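Local atomic coordinates of germination protein YpeB (Bacillus megaterium QM B1551, PDB entry 5BOI), a protein that takes part in the germination of Bacillus spores and probably acts through its C-terminal PepSY domains, the part crystallised, as an inhibitory protein. Residues Pro69-Glu74 against Ser150-Leu155; Phe118-Gln123 against Val135-Ser140; Arg129-Ser134 against Ala189-Asp194. One frame throughout, in Å; residues are numbered along the deposited sequence.

Contact 1: Pro69-Glu74 against Ser150-Leu155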
loop_
_atom_site.group_PDB
_atom_site.type_symbol
_atom_site.label_atom_id
_atom_site.label_comp_id
_atom_site.label_asym_id
_atom_site.label_seq_id
_atom_site.Cartn_x
_atom_site.Cartn_y
_atom_site.Cartn_z
ATOM N N PRO A 69 -5.461 -12.321 1.347
ATOM C CA PRO A 69 -6.312 -11.160 1.076
ATOM C C PRO A 69 -5.666 -10.346 -0.019
ATOM O O PRO A 69 -4.594 -9.780 0.185
ATOM C CB PRO A 69 -6.329 -10.389 2.400
ATOM C CG PRO A 69 -5.743 -11.315 3.417
ATOM C CD PRO A 69 -4.829 -12.239 2.673
ATOM N N LEU A 70 -6.300 -10.306 -1.180
ATOM C CA LEU A 70 -5.713 -9.639 -2.328
ATOM C C LEU A 70 -6.238 -8.217 -2.527
ATOM O O LEU A 70 -5.464 -7.284 -2.728
ATOM C CB LEU A 70 -5.980 -10.470 -3.576
ATOM C CG LEU A 70 -5.229 -10.075 -4.837
ATOM C CD1 LEU A 70 -3.724 -10.278 -4.650
ATOM C CD2 LEU A 70 -5.764 -10.888 -5.999
ATOM N N TRP A 71 -7.561 -8.061 -2.482
ATOM C CA TRP A 71 -8.213 -6.794 -2.819
ATOM C C TRP A 71 -9.561 -6.694 -2.108
ATOM O O TRP A 71 -10.251 -7.699 -1.941
ATOM C CB TRP A 71 -8.380 -6.678 -4.341
ATOM C CG TRP A 71 -8.934 -5.361 -4.827
ATOM C CD1 TRP A 71 -8.230 -4.221 -5.111
ATOM C CD2 TRP A 71 -10.308 -5.060 -5.109
ATOM N NE1 TRP A 71 -9.083 -3.227 -5.538
ATOM C CE2 TRP A 71 -10.364 -3.718 -5.547
ATOM C CE3 TRP A 71 -11.497 -5.793 -5.025
ATOM C CZ2 TRP A 71 -11.563 -3.095 -5.899
ATOM C CZ3 TRP A 71 -12.689 -5.169 -5.380
ATOM C CH2 TRP A 71 -12.707 -3.837 -5.812
ATOM N N VAL A 72 -9.907 -5.490 -1.656
ATOM C CA VAL A 72 -11.173 -5.226 -0.962
ATOM C C VAL A 72 -11.749 -3.882 -1.364
ATOM O O VAL A 72 -11.024 -2.899 -1.544
ATOM C CB VAL A 72 -11.020 -5.231 0.593
ATOM C CG1 VAL A 72 -12.305 -4.721 1.279
ATOM C CG2 VAL A 72 -10.660 -6.607 1.109
ATOM N N LEU A 73 -13.062 -3.825 -1.518
ATOM C CA LEU A 73 -13.712 -2.532 -1.622
ATOM C C LEU A 73 -15.092 -2.582 -0.992
ATOM O O LEU A 73 -15.920 -3.404 -1.381
ATOM C CB LEU A 73 -13.819 -2.084 -3.076
ATOM C CG LEU A 73 -14.438 -0.689 -3.176
ATOM C CD1 LEU A 73 -13.646 0.285 -2.313
ATOM C CD2 LEU A 73 -14.501 -0.214 -4.620
ATOM N N GLU A 74 -15.301 -1.730 0.011
ATOM C CA GLU A 74 -16.618 -1.521 0.594
ATOM C C GLU A 74 -17.202 -0.315 -0.104
ATOM O O GLU A 74 -16.714 0.798 0.089
ATOM C CB GLU A 74 -16.549 -1.279 2.106
ATOM C CG GLU A 74 -15.840 -2.371 2.902
ATOM C CD GLU A 74 -15.990 -2.187 4.408
ATOM O OE1 GLU A 74 -16.851 -1.379 4.833
ATOM O OE2 GLU A 74 -15.243 -2.850 5.166
ATOM N N SER A 150 -5.685 -2.985 -1.211
ATOM C CA SER A 150 -5.143 -3.700 -2.343
ATOM C C SER A 150 -3.709 -4.096 -2.069
ATOM O O SER A 150 -2.862 -3.232 -1.875
ATOM C CB SER A 150 -5.199 -2.864 -3.607
ATOM O OG SER A 150 -4.463 -3.512 -4.636
ATOM N N ALA A 151 -3.448 -5.394 -2.040
ATOM C CA ALA A 151 -2.071 -5.863 -1.891
ATOM C C ALA A 151 -1.584 -6.510 -3.179
ATOM O O ALA A 151 -0.690 -7.362 -3.155
ATOM C CB ALA A 151 -1.959 -6.840 -0.730
ATOM N N LYS A 152 -2.169 -6.113 -4.302
ATOM C CA LYS A 152 -1.854 -6.765 -5.566
ATOM C C LYS A 152 -0.384 -6.553 -5.940
ATOM O O LYS A 152 0.309 -7.507 -6.298
ATOM C CB LYS A 152 -2.781 -6.254 -6.674
ATOM C CG LYS A 152 -4.223 -6.746 -6.524
ATOM C CD LYS A 152 -5.153 -6.150 -7.577
ATOM C CE LYS A 152 -5.082 -6.921 -8.878
ATOM N NZ LYS A 152 -6.287 -6.699 -9.730
ATOM N N ASP A 153 0.095 -5.315 -5.819
ATOM C CA ASP A 153 1.489 -5.005 -6.132
ATOM C C ASP A 153 2.443 -5.746 -5.196
ATOM O O ASP A 153 3.399 -6.371 -5.638
ATOM C CB ASP A 153 1.739 -3.497 -6.045
ATOM C CG ASP A 153 1.055 -2.725 -7.160
ATOM O OD1 ASP A 153 0.874 -3.303 -8.251
ATOM O OD2 ASP A 153 0.706 -1.542 -6.952
ATOM N N PHE A 154 2.157 -5.682 -3.901
ATOM C CA PHE A 154 2.996 -6.302 -2.884
ATOM C C PHE A 154 3.096 -7.809 -3.052
ATOM O O PHE A 154 4.182 -8.378 -2.958
ATOM C CB PHE A 154 2.451 -5.982 -1.494
ATOM C CG PHE A 154 3.244 -6.583 -0.367
ATOM C CD1 PHE A 154 4.540 -6.179 -0.125
ATOM C CD2 PHE A 154 2.666 -7.516 0.481
ATOM C CE1 PHE A 154 5.268 -6.722 0.925
ATOM C CE2 PHE A 154 3.384 -8.059 1.533
ATOM C CZ PHE A 154 4.687 -7.662 1.754
ATOM N N LEU A 155 1.964 -8.459 -3.287
ATOM C CA LEU A 155 1.927 -9.921 -3.300
ATOM C C LEU A 155 2.432 -10.512 -4.610
ATOM O O LEU A 155 2.946 -11.627 -4.628
ATOM C CB LEU A 155 0.508 -10.430 -3.027
ATOM C CG LEU A 155 -0.062 -10.266 -1.613
ATOM C CD1 LEU A 155 -1.523 -10.695 -1.578
ATOM C CD2 LEU A 155 0.744 -11.058 -0.602
#
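Leu70 and Ala151 are joined by one backbone hydrogen bond, from Ala151 N to Leu70 O. It is short, 2.8 Å, and nearly straight at 165°. Next to it Trp71 and Ser150 form an antiparallel non-hydrogen-bonded pair. Strand 69-74 pairs here with strand 146-150, which runs into helix 152-156 through Ala151, the N-cap residue.

Apolar contacts lie beside this link. Leu70 CD1 meets Leu155 CD1 at 3.8 Å. Leu70 CG also lies 3.9 Å from Lys152 CG, so the aliphatic part of the lysine flanks the leucine. Leu155 CD1 further covers Pro69 O.

Trp71 CD1 meets Ser150 CB at 3.6 Å, obliquely to the ring, while Ser150 OG lies at the ring edge, in its plane. The Lys152 chain bends at chi3 (83°), which turns its end off the line toward the indole. Lys152 NZ stays 6.0 Å from the centroid of the five-membered ring of Trp71, at most a weak cation-pi attraction.

Leu70 and Trp71 both face Asp61 in a classic beta bulge. One backbone bond crosses the contact; the rest is mainly carbon packing, of Leu70 on the start of the helix and of Trp71 on Ser150, with Pro69 O left buried and unpaired.

Contact 2: Phe118-Gln123 against Val135-Ser140; sequences FTFVEQ and VKMKMS. With SO4 (sulfate ion), chain C.
Phe118 and Met137 exchange two backbone hydrogen bonds, and Phe120 and Val135 exchange two more. These are the hydrogen-bonded pairs of an antiparallel ladder, with Thr119 and Lys136 as the non-hydrogen-bonded pair between them. The bond from Phe120 N to Val135 O is 2.8 Å long and close to straight at 172°. Two CA-H...O contacts lie at the non-hydrogen-bonded pair, among them Lys136 CA to Phe118 O at 3.4 Å.

The apolar side chains gather on the face of Phe118, Phe120, Val135 and Met137. Met137 SD makes a Met-aromatic contact with Phe120. It lies 4.0 Å from Phe120 CE1 and approaches the ring obliquely. Met137 is extended at chi2 (-163°), which lifts SD off the sheet to the level of that ring atom. In one of the two conformers of Met139, its CG meets the edge of the Phe118 ring in its plane, 3.5 Å from Phe118 CE2. Helix 85-98 covers this face, with Met89 on Phe118, Leu96 on Phe120 and Phe95 on Met137.

The opposite face is polar at this point. Thr119 and Lys136 lie side by side and point the same way. In one of the two conformers of Thr119, its OG1 is 3.6 Å from Lys136 NZ.

At the far end of the strand Gln123 NE2 makes a weak hydrogen bond to sulfate O1, 2.7 Å long but bent to 116°. Arg187 also binds this ion, which probably came from the crystallisation liquor.

The result is an antiparallel sheet with a helix packed on one face, consistent with a PepSY domain: backbone bonds fix the register, the two rings and Met137 pack under the helix, and Lys136 is on the side open to solvent.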
loop_
_atom_site.group_PDB
_atom_site.type_symbol
_atom_site.label_atom_id
_atom_site.label_comp_id
_atom_site.label_asym_id
_atom_site.label_seq_id
_atom_site.Cartn_x
_atom_site.Cartn_y
_atom_site.Cartn_z
ATOM N N PHE A 118 -4.061 5.826 1.664
ATOM C CA PHE A 118 -2.675 5.584 2.039
ATOM C C PHE A 118 -1.995 4.571 1.133
ATOM O O PHE A 118 -2.628 3.618 0.676
ATOM C CB PHE A 118 -2.611 5.071 3.475
ATOM C CG PHE A 118 -3.298 5.955 4.453
ATOM C CD1 PHE A 118 -2.750 7.174 4.789
ATOM C CD2 PHE A 118 -4.495 5.573 5.037
ATOM C CE1 PHE A 118 -3.375 8.000 5.688
ATOM C CE2 PHE A 118 -5.118 6.398 5.959
ATOM C CZ PHE A 118 -4.554 7.614 6.277
ATOM N N THR A 119 -0.705 4.783 0.874
ATOM C CA THR A 119 0.110 3.763 0.214
ATOM C C THR A 119 1.279 3.411 1.128
ATOM O O THR A 119 1.923 4.302 1.681
ATOM C CB THR A 119 0.648 4.230 -1.151
ATOM O OG1 THR A 119 -0.450 4.617 -1.994
ATOM C CG2 THR A 119 1.451 3.104 -1.811
ATOM N N PHE A 120 1.521 2.112 1.311
ATOM C CA PHE A 120 2.626 1.621 2.117
ATOM C C PHE A 120 3.539 0.850 1.186
ATOM O O PHE A 120 3.053 0.300 0.190
ATOM C CB PHE A 120 2.123 0.686 3.230
ATOM C CG PHE A 120 1.323 1.378 4.292
ATOM C CD1 PHE A 120 -0.008 1.721 4.072
ATOM C CD2 PHE A 120 1.899 1.702 5.505
ATOM C CE1 PHE A 120 -0.757 2.362 5.052
ATOM C CE2 PHE A 120 1.153 2.351 6.487
ATOM C CZ PHE A 120 -0.172 2.683 6.254
ATOM N N VAL A 121 4.846 0.796 1.475
ATOM C CA VAL A 121 5.756 0.024 0.641
ATOM C C VAL A 121 6.642 -0.902 1.471
ATOM O O VAL A 121 6.897 -0.657 2.650
ATOM C CB VAL A 121 6.672 0.919 -0.215
ATOM C CG1 VAL A 121 5.848 1.771 -1.182
ATOM C CG2 VAL A 121 7.552 1.820 0.676
ATOM N N GLU A 122 7.123 -1.959 0.828
ATOM C CA GLU A 122 7.946 -2.941 1.497
ATOM C C GLU A 122 9.291 -2.350 1.885
ATOM O O GLU A 122 9.892 -1.558 1.139
ATOM C CB GLU A 122 8.155 -4.164 0.609
ATOM C CG GLU A 122 8.950 -5.269 1.305
ATOM C CD GLU A 122 9.367 -6.367 0.361
ATOM O OE1 GLU A 122 9.410 -6.111 -0.861
ATOM O OE2 GLU A 122 9.654 -7.483 0.842
ATOM N N GLN A 123 9.764 -2.751 3.060
ATOM C CA GLN A 123 11.088 -2.374 3.513
ATOM C C GLN A 123 11.922 -3.662 3.670
ATOM O O GLN A 123 11.465 -4.604 4.321
ATOM C CB GLN A 123 10.931 -1.579 4.813
ATOM C CG GLN A 123 12.101 -1.445 5.734
ATOM C CD GLN A 123 11.691 -0.703 6.995
ATOM O OE1 GLN A 123 11.078 -1.275 7.899
ATOM N NE2 GLN A 123 11.994 0.588 7.044
ATOM N N VAL A 135 1.202 -1.615 -0.938
ATOM C CA VAL A 135 -0.120 -1.950 -0.427
ATOM C C VAL A 135 -0.898 -0.646 -0.318
ATOM O O VAL A 135 -0.381 0.341 0.217
ATOM C CB VAL A 135 -0.042 -2.636 0.914
ATOM C CG1 VAL A 135 -1.461 -2.894 1.453
ATOM C CG2 VAL A 135 0.737 -3.949 0.807
ATOM N N LYS A 136 -2.129 -0.636 -0.829
ATOM C CA LYS A 136 -2.933 0.577 -0.850
ATOM C C LYS A 136 -4.098 0.393 0.112
ATOM O O LYS A 136 -4.680 -0.688 0.171
ATOM C CB LYS A 136 -3.458 0.871 -2.256
ATOM C CG LYS A 136 -2.421 1.442 -3.211
ATOM C CD LYS A 136 -2.804 1.206 -4.663
ATOM C CE LYS A 136 -1.659 1.576 -5.594
ATOM N NZ LYS A 136 -0.686 2.489 -4.927
ATOM N N MET A 137 -4.422 1.439 0.863
ATOM C CA MET A 137 -5.499 1.363 1.849
ATOM C C MET A 137 -6.357 2.599 1.796
ATOM O O MET A 137 -5.847 3.694 1.558
ATOM C CB MET A 137 -4.950 1.223 3.255
ATOM C CG MET A 137 -3.996 0.096 3.453
ATOM S SD MET A 137 -3.894 -0.172 5.210
ATOM C CE MET A 137 -5.580 -0.649 5.585
ATOM N N LYS A 138 -7.655 2.416 2.048
ATOM C CA LYS A 138 -8.590 3.516 2.162
ATOM C C LYS A 138 -9.348 3.310 3.473
ATOM O O LYS A 138 -9.835 2.210 3.755
ATOM C CB LYS A 138 -9.553 3.576 0.974
ATOM C CG LYS A 138 -8.854 3.842 -0.363
ATOM C CD LYS A 138 -9.810 3.715 -1.533
ATOM C CE LYS A 138 -9.048 3.839 -2.852
ATOM N NZ LYS A 138 -9.910 3.613 -4.048
ATOM N N MET A 139 -9.392 4.364 4.282
ATOM C CA MET A 139 -10.000 4.306 5.607
ATOM C C MET A 139 -11.174 5.271 5.697
ATOM O O MET A 139 -11.123 6.355 5.139
ATOM C CB MET A 139 -8.981 4.662 6.695
ATOM C CG MET A 139 -7.626 3.990 6.578
ATOM S SD MET A 139 -7.715 2.220 6.820
ATOM C CE MET A 139 -8.049 2.137 8.573
ATOM N N SER A 140 -12.222 4.884 6.415
ATOM C CA SER A 140 -13.307 5.810 6.720
ATOM C C SER A 140 -12.839 6.808 7.762
ATOM O O SER A 140 -12.371 6.411 8.817
ATOM C CB SER A 140 -14.527 5.069 7.259
ATOM O OG SER A 140 -15.429 6.017 7.842
HETATM S S SO4 C . 13.960 2.906 9.870
HETATM O O1 SO4 C . 13.326 1.844 9.088
HETATM O O2 SO4 C . 13.484 4.208 9.411
HETATM O O3 SO4 C . 15.416 2.843 9.727
HETATM O O4 SO4 C . 13.590 2.738 11.278
#

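Contact 3: Arg129-Ser134 against Ala189-Asp194; sequences RIYPDS and AIITND
Tyr131 sets its ring edge against Ala189 and Ile190. Tyr131 CE1 fits against the small bump of Ala189 CB at 3.8 Å, and Ile190 O lies in the ring plane. Ile191 CG2 approaches the same ring obliquely, 3.8 Å from Tyr131 CD1. With chi1 at 64°, Ile191 CG1 takes the crowded position between backbone N and carbonyl carbon, while CG2 is the branch that meets the tyrosine. Phe216 adds an edge-to-face contact to the Tyr131 ring.

Ile130 and Ile190 lie side by side on the other face. Their methyls meet tightly, Ile130 CD1 to Ile190 CD1 at 3.5 Å.

Between these two layers the segments pair in parallel, Arg129 with Ala189 and Ile130 with Ile190. Ile190 N donates to Arg129 O at 2.8 Å, and Tyr131 N donates to Ile190 O at 3.0 Å. The pairing links the YpeB PepSY1/PepSY2 family region to the following PepSY region.

A type I turn runs from Ile130 to Asp133. Pro132 lies within it and rests its CD on Ile190 O, 3.3 Å away. Asp133 is the centre of an inverse gamma turn, and its carboxylate forms a salt bridge with Arg161.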
loop_
_atom_site.group_PDB
_atom_site.type_symbol
_atom_site.label_atom_id
_atom_site.label_comp_id
_atom_site.label_asym_id
_atom_site.label_seq_id
_atom_site.Cartn_x
_atom_site.Cartn_y
_atom_site.Cartn_z
ATOM N N ARG A 129 13.690 0.829 0.858
ATOM C CA ARG A 129 12.255 0.924 0.540
ATOM C C ARG A 129 11.987 0.488 -0.899
ATOM O O ARG A 129 12.537 1.067 -1.836
ATOM C CB ARG A 129 11.754 2.349 0.759
ATOM C CG ARG A 129 11.641 2.638 2.252
ATOM C CD ARG A 129 11.478 4.087 2.632
ATOM N NE ARG A 129 11.717 4.217 4.070
ATOM C CZ ARG A 129 11.455 5.302 4.789
ATOM N NH1 ARG A 129 10.939 6.381 4.211
ATOM N NH2 ARG A 129 11.710 5.301 6.091
ATOM N N ILE A 130 11.159 -0.533 -1.065
ATOM C CA ILE A 130 10.899 -1.092 -2.387
ATOM C C ILE A 130 9.550 -0.555 -2.860
ATOM O O ILE A 130 8.497 -1.148 -2.598
ATOM C CB ILE A 130 10.861 -2.633 -2.377
ATOM C CG1 ILE A 130 12.061 -3.232 -1.637
ATOM C CG2 ILE A 130 10.722 -3.178 -3.777
ATOM C CD1 ILE A 130 13.395 -2.913 -2.257
ATOM N N TYR A 131 9.582 0.587 -3.526
ATOM C CA TYR A 131 8.337 1.244 -3.914
ATOM C C TYR A 131 7.402 0.435 -4.842
ATOM O O TYR A 131 6.187 0.561 -4.709
ATOM C CB TYR A 131 8.657 2.623 -4.513
ATOM C CG TYR A 131 8.892 3.643 -3.418
ATOM C CD1 TYR A 131 10.131 3.753 -2.801
ATOM C CD2 TYR A 131 7.878 4.488 -3.005
ATOM C CE1 TYR A 131 10.341 4.668 -1.788
ATOM C CE2 TYR A 131 8.073 5.405 -2.012
ATOM C CZ TYR A 131 9.277 5.489 -1.397
ATOM O OH TYR A 131 9.431 6.414 -0.395
ATOM N N PRO A 132 7.939 -0.412 -5.750
ATOM C CA PRO A 132 7.034 -1.260 -6.551
ATOM C C PRO A 132 6.180 -2.239 -5.731
ATOM O O PRO A 132 5.090 -2.615 -6.163
ATOM C CB PRO A 132 7.998 -2.040 -7.451
ATOM C CG PRO A 132 9.202 -1.151 -7.571
ATOM C CD PRO A 132 9.335 -0.504 -6.231
ATOM N N ASP A 133 6.676 -2.641 -4.569
ATOM C CA ASP A 133 6.018 -3.645 -3.735
ATOM C C ASP A 133 5.100 -2.962 -2.717
ATOM O O ASP A 133 5.455 -2.793 -1.538
ATOM C CB ASP A 133 7.068 -4.514 -3.037
ATOM C CG ASP A 133 7.892 -5.339 -4.030
ATOM O OD1 ASP A 133 7.818 -5.055 -5.247
ATOM O OD2 ASP A 133 8.617 -6.258 -3.604
ATOM N N SER A 134 3.924 -2.565 -3.183
ATOM C CA SER A 134 3.093 -1.642 -2.414
ATOM C C SER A 134 1.725 -2.197 -2.006
ATOM O O SER A 134 1.165 -3.103 -2.628
ATOM C CB SER A 134 2.894 -0.345 -3.206
ATOM O OG SER A 134 2.139 -0.557 -4.393
ATOM N N ALA A 189 16.386 3.417 -1.660
ATOM C CA ALA A 189 15.082 3.003 -2.179
ATOM C C ALA A 189 15.227 2.445 -3.589
ATOM O O ALA A 189 16.158 2.812 -4.318
ATOM C CB ALA A 189 14.102 4.168 -2.156
ATOM N N ILE A 190 14.338 1.522 -3.941
ATOM C CA ILE A 190 14.220 1.015 -5.299
ATOM C C ILE A 190 12.930 1.563 -5.903
ATOM O O ILE A 190 11.864 1.435 -5.308
ATOM C CB ILE A 190 14.186 -0.514 -5.348
ATOM C CG1 ILE A 190 15.558 -1.083 -4.984
ATOM C CG2 ILE A 190 13.741 -0.995 -6.730
ATOM C CD1 ILE A 190 15.582 -2.581 -4.923
ATOM N N ILE A 191 13.037 2.197 -7.067
ATOM C CA ILE A 191 11.855 2.622 -7.800
ATOM C C ILE A 191 12.068 2.208 -9.242
ATOM O O ILE A 191 13.166 1.748 -9.622
ATOM C CB ILE A 191 11.620 4.156 -7.745
ATOM C CG1 ILE A 191 12.771 4.900 -8.437
ATOM C CG2 ILE A 191 11.389 4.646 -6.317
ATOM C CD1 ILE A 191 12.527 6.394 -8.635
ATOM N N THR A 192 11.037 2.386 -10.064
ATOM C CA THR A 192 11.271 2.337 -11.503
ATOM C C THR A 192 11.748 3.698 -11.983
ATOM O O THR A 192 11.441 4.722 -11.375
ATOM C CB THR A 192 10.022 1.940 -12.272
ATOM O OG1 THR A 192 8.984 2.883 -11.985
ATOM C CG2 THR A 192 9.575 0.527 -11.852
ATOM N N ASN A 193 12.532 3.714 -13.058
ATOM C CA ASN A 193 12.829 4.967 -13.737
ATOM C C ASN A 193 11.656 5.251 -14.657
ATOM O O ASN A 193 10.668 4.522 -14.624
ATOM C CB ASN A 193 14.148 4.877 -14.508
ATOM C CG ASN A 193 14.186 3.696 -15.460
ATOM O OD1 ASN A 193 13.145 3.123 -15.822
ATOM N ND2 ASN A 193 15.396 3.290 -15.836
ATOM N N ASP A 194 11.756 6.268 -15.507
ATOM C CA ASP A 194 10.617 6.615 -16.349
ATOM C C ASP A 194 10.252 5.497 -17.332
ATOM O O ASP A 194 9.179 5.518 -17.931
ATOM C CB ASP A 194 10.885 7.911 -17.116
ATOM C CG ASP A 194 9.601 8.615 -17.523
ATOM O OD1 ASP A 194 8.590 8.431 -16.817
ATOM O OD2 ASP A 194 9.596 9.342 -18.542
#

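Overall arrangement
Contact 2 is the middle of the three, its centre about 10 Å from that of contact 1 and about 14 Å from that of contact 3. Contacts 1 and 3 are farther apart, with centres about 18 Å from each other. Ser150 N probably bonds to Lys136 O at 2.9 Å, carrying contact 1 onto the strand of contact 2. Glu122 does the same toward contact 3: its O is 2.7 Å from Ile130 N and its N 3.0 Å from Asp133 O. Phe154 of contact 1 packs on Val135 and on Ser134. The sulfate at Gln123 is also about 4 Å from the side chain of Arg129 at the nearest atoms, so contacts 2 and 3 both border it.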